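Local coordinates for protein Hen1 (Anabaena variabilis, PDB 3JWH) that probably methylates the 2'-hydroxyl of the 3'-terminal nucleotide of RNA, using S-adenosylmethionine as the methyl donor, at residues A[11-16]-A[189-194]; A[46-51]-A[74-79]; A[136-141]-A[205-210]. One frame throughout, in Å; residues are numbered along the deposited sequence.

Contact 1: A[11-16]-A[189-194]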
loop_
_atom_site.group_PDB
_atom_site.type_symbol
_atom_site.label_atom_id
_atom_site.label_comp_id
_atom_site.label_asym_id
_atom_site.label_seq_id
_atom_site.Cartn_x
_atom_site.Cartn_y
_atom_site.Cartn_z
ATOM N N ILE A 11 13.066 11.239 -11.472
ATOM C CA ILE A 11 12.949 10.896 -10.028
ATOM C C ILE A 11 11.891 11.760 -9.358
ATOM O O ILE A 11 12.189 12.514 -8.437
ATOM C CB ILE A 11 14.295 11.086 -9.336
ATOM N N SER A 12 10.654 11.647 -9.834
ATOM C CA SER A 12 9.530 12.392 -9.268
ATOM C C SER A 12 9.156 11.835 -7.889
ATOM O O SER A 12 9.687 10.809 -7.462
ATOM C CB SER A 12 8.320 12.298 -10.199
ATOM O OG SER A 12 7.140 12.719 -9.540
ATOM N N LEU A 13 8.240 12.508 -7.195
ATOM C CA LEU A 13 7.823 12.059 -5.870
ATOM C C LEU A 13 7.118 10.714 -5.937
ATOM O O LEU A 13 7.439 9.806 -5.173
ATOM C CB LEU A 13 6.902 13.087 -5.210
ATOM C CG LEU A 13 6.346 12.684 -3.841
ATOM C CD1 LEU A 13 7.469 12.249 -2.920
ATOM C CD2 LEU A 13 5.581 13.850 -3.245
ATOM N N ASN A 14 6.161 10.600 -6.856
ATOM C CA ASN A 14 5.400 9.367 -7.035
ATOM C C ASN A 14 6.318 8.219 -7.397
ATOM O O ASN A 14 6.170 7.105 -6.892
ATOM C CB ASN A 14 4.360 9.529 -8.137
ATOM C CG ASN A 14 3.387 10.633 -7.847
ATOM O OD1 ASN A 14 2.869 10.739 -6.735
ATOM N ND2 ASN A 14 3.119 11.469 -8.849
ATOM N N GLN A 15 7.261 8.496 -8.290
ATOM C CA GLN A 15 8.206 7.477 -8.708
ATOM C C GLN A 15 9.067 7.100 -7.515
ATOM O O GLN A 15 9.550 5.976 -7.418
ATOM C CB GLN A 15 9.085 7.992 -9.848
ATOM C CG GLN A 15 10.106 6.977 -10.345
ATOM C CD GLN A 15 9.459 5.706 -10.867
ATOM O OE1 GLN A 15 8.595 5.751 -11.744
ATOM N NE2 GLN A 15 9.876 4.566 -10.334
ATOM N N GLN A 16 9.264 8.042 -6.604
ATOM C CA GLN A 16 10.058 7.747 -5.424
ATOM C C GLN A 16 9.282 6.817 -4.516
ATOM O O GLN A 16 9.849 5.918 -3.900
ATOM C CB GLN A 16 10.398 9.019 -4.661
ATOM C CG GLN A 16 11.675 9.670 -5.115
ATOM C CD GLN A 16 12.129 10.751 -4.161
ATOM O OE1 GLN A 16 13.196 11.333 -4.335
ATOM N NE2 GLN A 16 11.317 11.025 -3.143
ATOM N N GLN A 189 10.350 4.046 7.422
ATOM C CA GLN A 189 11.331 4.319 6.382
ATOM C C GLN A 189 10.825 5.419 5.462
ATOM O O GLN A 189 10.172 5.137 4.459
ATOM C CB GLN A 189 11.570 3.054 5.555
ATOM C CG GLN A 189 12.189 1.890 6.322
ATOM C CD GLN A 189 11.907 0.536 5.679
ATOM O OE1 GLN A 189 12.001 0.377 4.457
ATOM N NE2 GLN A 189 11.565 -0.452 6.507
ATOM N N PRO A 190 11.111 6.689 5.785
ATOM C CA PRO A 190 10.640 7.772 4.914
ATOM C C PRO A 190 11.206 7.581 3.509
ATOM O O PRO A 190 12.310 7.062 3.349
ATOM C CB PRO A 190 11.177 9.027 5.604
ATOM C CG PRO A 190 12.437 8.542 6.242
ATOM C CD PRO A 190 11.998 7.217 6.837
ATOM N N ILE A 191 10.455 7.980 2.490
ATOM C CA ILE A 191 10.934 7.806 1.129
ATOM C C ILE A 191 11.372 9.109 0.467
ATOM O O ILE A 191 12.205 9.097 -0.440
ATOM C CB ILE A 191 9.870 7.089 0.252
ATOM C CG1 ILE A 191 8.655 7.985 0.023
ATOM C CG2 ILE A 191 9.436 5.796 0.930
ATOM C CD1 ILE A 191 8.830 8.997 -1.103
ATOM N N GLY A 192 10.821 10.231 0.922
ATOM C CA GLY A 192 11.193 11.515 0.349
ATOM C C GLY A 192 12.620 11.953 0.663
ATOM O O GLY A 192 13.578 11.207 0.445
ATOM N N GLU A 193 12.768 13.173 1.171
ATOM C CA GLU A 193 14.084 13.707 1.512
ATOM C C GLU A 193 14.051 14.521 2.797
ATOM O O GLU A 193 13.309 15.499 2.902
ATOM C CB GLU A 193 14.608 14.567 0.364
ATOM C CG GLU A 193 15.007 13.758 -0.855
ATOM C CD GLU A 193 15.248 14.619 -2.076
ATOM O OE1 GLU A 193 16.085 15.548 -2.003
ATOM O OE2 GLU A 193 14.596 14.363 -3.113
ATOM N N ALA A 194 14.859 14.106 3.769
ATOM C CA ALA A 194 14.933 14.775 5.064
ATOM C C ALA A 194 14.961 16.292 4.914
ATOM O O ALA A 194 15.650 16.825 4.043
ATOM C CB ALA A 194 16.167 14.303 5.824
#
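Ile191 is the first residue of the 189-194 loop to meet the start of helix 13-27, and it does so with the end of its longer branch. CG1 lies between the backbone N and the carbonyl carbon (chi1 68°), which carries CD1 toward the helix. There this one methyl serves two helical residues: it rests 3.9 Å from CB of Gln16 and 4.0 Å from CD1 of Leu13, whose side chain crosses that of Ile191 at about a right angle. The backbone of Ile191 hydrogen-bonds to that of Thr202, at the start of strand 202-209, and Leu13 likewise touches Thr202 and Pro201. The loop joins the two antiparallel strands 184-188 and 202-209 at one side of the seven-stranded sheet of a class I, Rossmann-like methyltransferase, so the contact brings the loop between the last two strands against the first turn of the N-terminal helix. The two segments bury 189 Å² between them, and no hydrogen bond links them. The backbone of Ile191 also faces the Gln16 amide, with NE2 3.4 Å from the Ile191 carbonyl O, but the angle is too poor for a hydrogen bond. At Gly192 the same NE2 approaches the main chain itself, 3.5 Å from CA; extended beyond CG, the Gln16 chain reaches the loop with its amide. Glu193 ends the contact on the exposed side. Its OE2 comes 3.6 Å from Gln16 OE1; both oxygens are acceptors, and this approach probably contributes no attraction. The extended side chain of Glu193 crosses that of Gln16 at about a right angle, the carboxylate and amide planes being 53° apart.

Contact 2: A[46-51]-A[74-79]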
loop_
_atom_site.group_PDB
_atom_site.type_symbol
_atom_site.label_atom_id
_atom_site.label_comp_id
_atom_site.label_asym_id
_atom_site.label_seq_id
_atom_site.Cartn_x
_atom_site.Cartn_y
_atom_site.Cartn_z
ATOM N N ILE A 46 3.711 -1.342 -12.497
ATOM C CA ILE A 46 5.100 -1.650 -12.187
ATOM C C ILE A 46 5.318 -3.100 -11.735
ATOM O O ILE A 46 6.310 -3.715 -12.095
ATOM C CB ILE A 46 5.641 -0.655 -11.107
ATOM C CG1 ILE A 46 5.834 0.725 -11.746
ATOM C CG2 ILE A 46 6.973 -1.142 -10.530
ATOM C CD1 ILE A 46 5.965 1.852 -10.748
ATOM N N LEU A 47 4.394 -3.656 -10.952
ATOM C CA LEU A 47 4.537 -5.037 -10.495
ATOM C C LEU A 47 4.321 -6.065 -11.617
ATOM O O LEU A 47 5.040 -7.061 -11.712
ATOM C CB LEU A 47 3.538 -5.329 -9.365
ATOM C CG LEU A 47 3.600 -4.502 -8.080
ATOM C CD1 LEU A 47 2.627 -5.091 -7.057
ATOM C CD2 LEU A 47 5.026 -4.498 -7.523
ATOM N N LEU A 48 3.320 -5.825 -12.456
ATOM C CA LEU A 48 2.988 -6.734 -13.549
ATOM C C LEU A 48 4.139 -6.839 -14.551
ATOM O O LEU A 48 4.425 -7.916 -15.082
ATOM C CB LEU A 48 1.735 -6.242 -14.278
ATOM C CG LEU A 48 0.599 -7.226 -14.614
ATOM C CD1 LEU A 48 -0.034 -6.789 -15.939
ATOM C CD2 LEU A 48 1.095 -8.662 -14.708
ATOM N N LYS A 49 4.788 -5.713 -14.809
ATOM C CA LYS A 49 5.909 -5.653 -15.745
ATOM C C LYS A 49 7.124 -6.381 -15.204
ATOM O O LYS A 49 7.924 -6.892 -15.969
ATOM C CB LYS A 49 6.306 -4.198 -16.031
ATOM C CG LYS A 49 5.298 -3.414 -16.841
ATOM C CD LYS A 49 5.742 -1.961 -17.026
ATOM C CE LYS A 49 5.823 -1.235 -15.689
ATOM N NZ LYS A 49 6.187 0.203 -15.829
ATOM N N ASP A 50 7.244 -6.429 -13.884
ATOM C CA ASP A 50 8.380 -7.061 -13.217
ATOM C C ASP A 50 8.125 -8.527 -12.887
ATOM O O ASP A 50 7.379 -8.835 -11.959
ATOM C CB ASP A 50 8.680 -6.295 -11.932
ATOM C CG ASP A 50 10.023 -6.654 -11.335
ATOM O OD1 ASP A 50 10.483 -7.796 -11.553
ATOM O OD2 ASP A 50 10.607 -5.797 -10.634
ATOM N N SER A 51 8.775 -9.425 -13.623
ATOM C CA SER A 51 8.605 -10.866 -13.428
ATOM C C SER A 51 8.991 -11.431 -12.052
ATOM O O SER A 51 8.821 -12.630 -11.791
ATOM C CB SER A 51 9.353 -11.627 -14.531
ATOM O OG SER A 51 10.751 -11.438 -14.428
ATOM N N ASP A 74 -3.208 -2.436 -19.987
ATOM C CA ASP A 74 -3.250 -3.064 -21.298
ATOM C C ASP A 74 -2.301 -2.426 -22.289
ATOM O O ASP A 74 -2.139 -2.919 -23.391
ATOM C CB ASP A 74 -4.670 -3.051 -21.861
ATOM C CG ASP A 74 -5.520 -4.163 -21.296
ATOM O OD1 ASP A 74 -4.996 -5.279 -21.170
ATOM O OD2 ASP A 74 -6.701 -3.929 -20.987
ATOM N N ARG A 75 -1.683 -1.318 -21.904
ATOM C CA ARG A 75 -0.731 -0.657 -22.779
ATOM C C ARG A 75 0.601 -1.404 -22.696
ATOM O O ARG A 75 1.552 -1.089 -23.414
ATOM C CB ARG A 75 -0.568 0.808 -22.367
ATOM C CG ARG A 75 -1.851 1.631 -22.537
ATOM C CD ARG A 75 -1.725 3.008 -21.901
ATOM N NE ARG A 75 -2.965 3.779 -21.983
ATOM C CZ ARG A 75 -3.167 4.932 -21.346
ATOM N NH1 ARG A 75 -2.210 5.442 -20.578
ATOM N NH2 ARG A 75 -4.322 5.574 -21.473
ATOM N N LEU A 76 0.654 -2.412 -21.830
ATOM C CA LEU A 76 1.859 -3.215 -21.659
ATOM C C LEU A 76 1.926 -4.354 -22.672
ATOM O O LEU A 76 0.906 -4.850 -23.148
ATOM C CB LEU A 76 1.911 -3.821 -20.257
ATOM C CG LEU A 76 1.906 -2.879 -19.055
ATOM C CD1 LEU A 76 1.872 -3.701 -17.787
ATOM C CD2 LEU A 76 3.126 -1.996 -19.074
ATOM N N ARG A 77 3.145 -4.763 -22.990
ATOM C CA ARG A 77 3.377 -5.863 -23.908
ATOM C C ARG A 77 4.073 -6.868 -23.020
ATOM O O ARG A 77 5.107 -6.566 -22.428
ATOM C CB ARG A 77 4.275 -5.414 -25.060
ATOM C CG ARG A 77 3.651 -4.293 -25.880
ATOM C CD ARG A 77 2.408 -4.798 -26.607
ATOM N NE ARG A 77 1.324 -3.814 -26.624
ATOM C CZ ARG A 77 1.356 -2.653 -27.275
ATOM N NH1 ARG A 77 2.425 -2.306 -27.986
ATOM N NH2 ARG A 77 0.311 -1.835 -27.209
ATOM N N LEU A 78 3.494 -8.056 -22.900
ATOM C CA LEU A 78 4.066 -9.057 -22.022
ATOM C C LEU A 78 3.891 -10.475 -22.520
ATOM O O LEU A 78 3.050 -10.751 -23.375
ATOM C CB LEU A 78 3.407 -8.962 -20.648
ATOM C CG LEU A 78 3.440 -7.679 -19.826
ATOM C CD1 LEU A 78 2.273 -7.697 -18.845
ATOM C CD2 LEU A 78 4.764 -7.572 -19.086
ATOM N N PRO A 79 4.693 -11.398 -21.991
ATOM C CA PRO A 79 4.568 -12.801 -22.410
ATOM C C PRO A 79 3.193 -13.278 -21.923
ATOM O O PRO A 79 2.657 -12.732 -20.951
ATOM C CB PRO A 79 5.690 -13.500 -21.651
ATOM C CG PRO A 79 6.657 -12.379 -21.298
ATOM C CD PRO A 79 5.765 -11.223 -21.000
#
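Lys49 lays the aliphatic part of its side chain across the end of Leu76, the two chains crossing at about a right angle. Its CD is 3.3 Å from Leu76 CD2, and its CG is 3.4 Å from that methyl and 3.6 Å from Leu76 CD1. The first two separations are closer than usual carbon contact, so the exact fit here is doubtful, though the overlap itself is clear. A bend at chi3 (-63°) turns the lysine chain beyond CD, and Lys49 stays exposed while Leu76 is buried.

One helical position earlier, Leu48 enters the same cluster with a single methyl. Its CD1 lies 3.8 Å from Leu78 CD1 and 4.1 Å from Leu76 CD1, thus bridging two leucines that stand two residues apart in the loop. The second methyl of Leu78 covers the helix backbone, CD2 being 4.0 Å from Lys49 CA. Trp83 of helix 80-83 touches both Leu48 and Leu76, and Arg85 hydrogen-bonds through NH1 to the carbonyl O of Leu48. An alanine in place of Leu76 would take away both methyls, and would probably leave the Lys49 chain without the surface it lies on and Leu48 CD1 with Leu78 alone among its loop partners.

No hydrogen bond joins the two segments; apolar contact holds them together. Helices 42-49 and 63-73 belong to successive beta-alpha-beta units, and here the end of the first crossover helix meets the loop that follows the second, within the beta-alpha-beta half of the class I, Rossmann-like methyltransferase fold.

Contact 3: A[136-141]-A[205-210]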
loop_
_atom_site.group_PDB
_atom_site.type_symbol
_atom_site.label_atom_id
_atom_site.label_comp_id
_atom_site.label_asym_id
_atom_site.label_seq_id
_atom_site.Cartn_x
_atom_site.Cartn_y
_atom_site.Cartn_z
ATOM N N VAL A 136 2.937 -5.973 5.375
ATOM C CA VAL A 136 1.979 -4.906 5.065
ATOM C C VAL A 136 2.736 -3.581 4.879
ATOM O O VAL A 136 3.396 -3.110 5.800
ATOM C CB VAL A 136 0.946 -4.656 6.180
ATOM C CG1 VAL A 136 -0.065 -3.652 5.691
ATOM C CG2 VAL A 136 0.265 -5.955 6.596
ATOM N N ILE A 137 2.632 -2.976 3.704
ATOM C CA ILE A 137 3.297 -1.705 3.471
ATOM C C ILE A 137 2.256 -0.603 3.337
ATOM O O ILE A 137 1.354 -0.689 2.514
ATOM C CB ILE A 137 4.208 -1.774 2.213
ATOM C CG1 ILE A 137 5.339 -2.760 2.478
ATOM C CG2 ILE A 137 4.791 -0.371 1.891
ATOM C CD1 ILE A 137 5.634 -3.711 1.320
ATOM N N VAL A 138 2.380 0.411 4.192
ATOM C CA VAL A 138 1.479 1.563 4.229
ATOM C C VAL A 138 2.242 2.894 4.061
ATOM O O VAL A 138 3.213 3.147 4.772
ATOM C CB VAL A 138 0.750 1.635 5.588
ATOM C CG1 VAL A 138 -0.207 2.843 5.611
ATOM C CG2 VAL A 138 0.021 0.327 5.859
ATOM N N THR A 139 1.819 3.743 3.128
ATOM C CA THR A 139 2.486 5.033 2.972
ATOM C C THR A 139 1.430 6.107 3.051
ATOM O O THR A 139 0.299 5.914 2.617
ATOM C CB THR A 139 3.203 5.201 1.613
ATOM O OG1 THR A 139 2.231 5.377 0.585
ATOM C CG2 THR A 139 4.032 4.010 1.286
ATOM N N THR A 140 1.794 7.250 3.608
ATOM C CA THR A 140 0.852 8.351 3.710
ATOM C C THR A 140 1.641 9.658 3.610
ATOM O O THR A 140 2.841 9.689 3.887
ATOM C CB THR A 140 0.073 8.278 5.029
ATOM O OG1 THR A 140 -1.078 9.130 4.949
ATOM C CG2 THR A 140 0.966 8.677 6.212
ATOM N N PRO A 141 0.986 10.746 3.194
ATOM C CA PRO A 141 1.722 12.012 3.083
ATOM C C PRO A 141 2.074 12.637 4.443
ATOM O O PRO A 141 1.267 12.614 5.374
ATOM C CB PRO A 141 0.769 12.903 2.272
ATOM C CG PRO A 141 -0.141 11.920 1.547
ATOM C CD PRO A 141 -0.360 10.862 2.611
ATOM N N ALA A 205 5.398 2.773 6.267
ATOM C CA ALA A 205 5.467 1.855 7.384
ATOM C C ALA A 205 5.499 0.442 6.829
ATOM O O ALA A 205 4.670 0.070 6.001
ATOM C CB ALA A 205 4.276 2.035 8.289
ATOM N N VAL A 206 6.495 -0.324 7.248
ATOM C CA VAL A 206 6.613 -1.701 6.819
ATOM C C VAL A 206 6.336 -2.559 8.054
ATOM O O VAL A 206 7.146 -2.603 8.979
ATOM C CB VAL A 206 8.028 -2.008 6.266
ATOM C CG1 VAL A 206 8.125 -3.469 5.878
ATOM C CG2 VAL A 206 8.312 -1.140 5.036
ATOM N N PHE A 207 5.167 -3.200 8.077
ATOM C CA PHE A 207 4.778 -4.073 9.178
ATOM C C PHE A 207 5.169 -5.497 8.840
ATOM O O PHE A 207 4.897 -5.979 7.740
ATOM C CB PHE A 207 3.268 -4.050 9.398
ATOM C CG PHE A 207 2.733 -2.742 9.874
ATOM C CD1 PHE A 207 2.631 -2.474 11.233
ATOM C CD2 PHE A 207 2.250 -1.814 8.968
ATOM C CE1 PHE A 207 2.047 -1.314 11.672
ATOM C CE2 PHE A 207 1.666 -0.653 9.396
ATOM C CZ PHE A 207 1.558 -0.397 10.744
ATOM N N ILE A 208 5.806 -6.178 9.776
ATOM C CA ILE A 208 6.182 -7.559 9.537
ATOM C C ILE A 208 5.507 -8.416 10.601
ATOM O O ILE A 208 5.579 -8.118 11.800
ATOM C CB ILE A 208 7.702 -7.748 9.582
ATOM C CG1 ILE A 208 8.336 -6.990 8.412
ATOM C CG2 ILE A 208 8.059 -9.235 9.491
ATOM C CD1 ILE A 208 9.837 -7.118 8.347
ATOM N N HIS A 209 4.835 -9.472 10.162
ATOM C CA HIS A 209 4.136 -10.334 11.098
ATOM C C HIS A 209 5.110 -11.060 12.006
ATOM O O HIS A 209 6.161 -11.507 11.574
ATOM C CB HIS A 209 3.267 -11.362 10.351
ATOM C CG HIS A 209 2.231 -12.013 11.213
ATOM N ND1 HIS A 209 2.550 -12.838 12.272
ATOM C CD2 HIS A 209 0.882 -11.904 11.217
ATOM C CE1 HIS A 209 1.442 -13.197 12.897
ATOM N NE2 HIS A 209 0.416 -12.645 12.275
ATOM N N ARG A 210 4.758 -11.158 13.278
ATOM C CA ARG A 210 5.584 -11.880 14.221
ATOM C C ARG A 210 5.543 -13.383 13.896
ATOM O O ARG A 210 4.571 -13.875 13.317
ATOM C CB ARG A 210 5.067 -11.630 15.634
ATOM C CG ARG A 210 5.206 -10.181 16.066
ATOM C CD ARG A 210 4.579 -9.907 17.432
ATOM N NE ARG A 210 4.654 -8.483 17.744
ATOM C CZ ARG A 210 3.719 -7.805 18.393
ATOM N NH1 ARG A 210 2.623 -8.417 18.820
ATOM N NH2 ARG A 210 3.861 -6.501 18.581
#
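Val136 and Phe207 face each other as an antiparallel hydrogen-bonded pair. The bond from Phe207 N to Val136 O is 2.9 Å long and almost straight (172° at the hydrogen), while the return bond from Val136 N to Phe207 O is 3.1 Å long. Val138 and Ala205 repeat the pattern, the bond from Ala205 N to Val138 O measuring 2.7 Å. The side chains of these four residues share one face of the sheet, and this is the tightly packed side. Phe207, with CG anti to its own carbonyl carbon (chi1 -66°), swings its ring along the strand, bringing CE2 within 4.0 Å of Val138 CG2. The ring turns an edge, not a face, to strand 136-141: Val136 O lies in its plane, 3.6 Å from CD2. Phe128 stacks edge-to-face with the same ring, and helix 168-181 covers it through Ala175 and Ile178. Strand order 3-2-1-4-5-7-6, with strand 202-209 running antiparallel next to 135-141, is the signature of the class I methyltransferase fold. On the opposite face Ile137 and Val206, a non-hydrogen-bonded pair, meet more lightly, Ile137 CG1 lying 4.2 Å from Val206 CG2; Ala24 of helix 13-27 touches both. Past Phe207 the contact thins out. Ile208 is exposed and, like His209 and Arg210, has no partner on 136-141. The ring of His209 instead packs edge-to-face with Tyr184 of strand 184-188.

Contacts 1 and 3 lie on the same half of the fold, centres 16 Å apart, and touch where Gln189 NE2 meets Val206 CG2. Along the chain their segments alternate, 11-16, 136-141, 189-194, 205-210, so the N-terminal helix packs against strands late in the chain. Contact 2 is nested inside the loop closed by contact 1 and precedes contact 3; it sits toward the other edge of the sheet, its centre 23 and 25 Å from theirs. Helix 13-27 spans the difference: it carries 13-16 and touches Ile46, Leu47, Ile137 and Val206. The side chains of Leu13 and Val138 lie about 10 Å, and that of Lys49 about 12 Å, from the bound S-adenosyl-L-homocysteine.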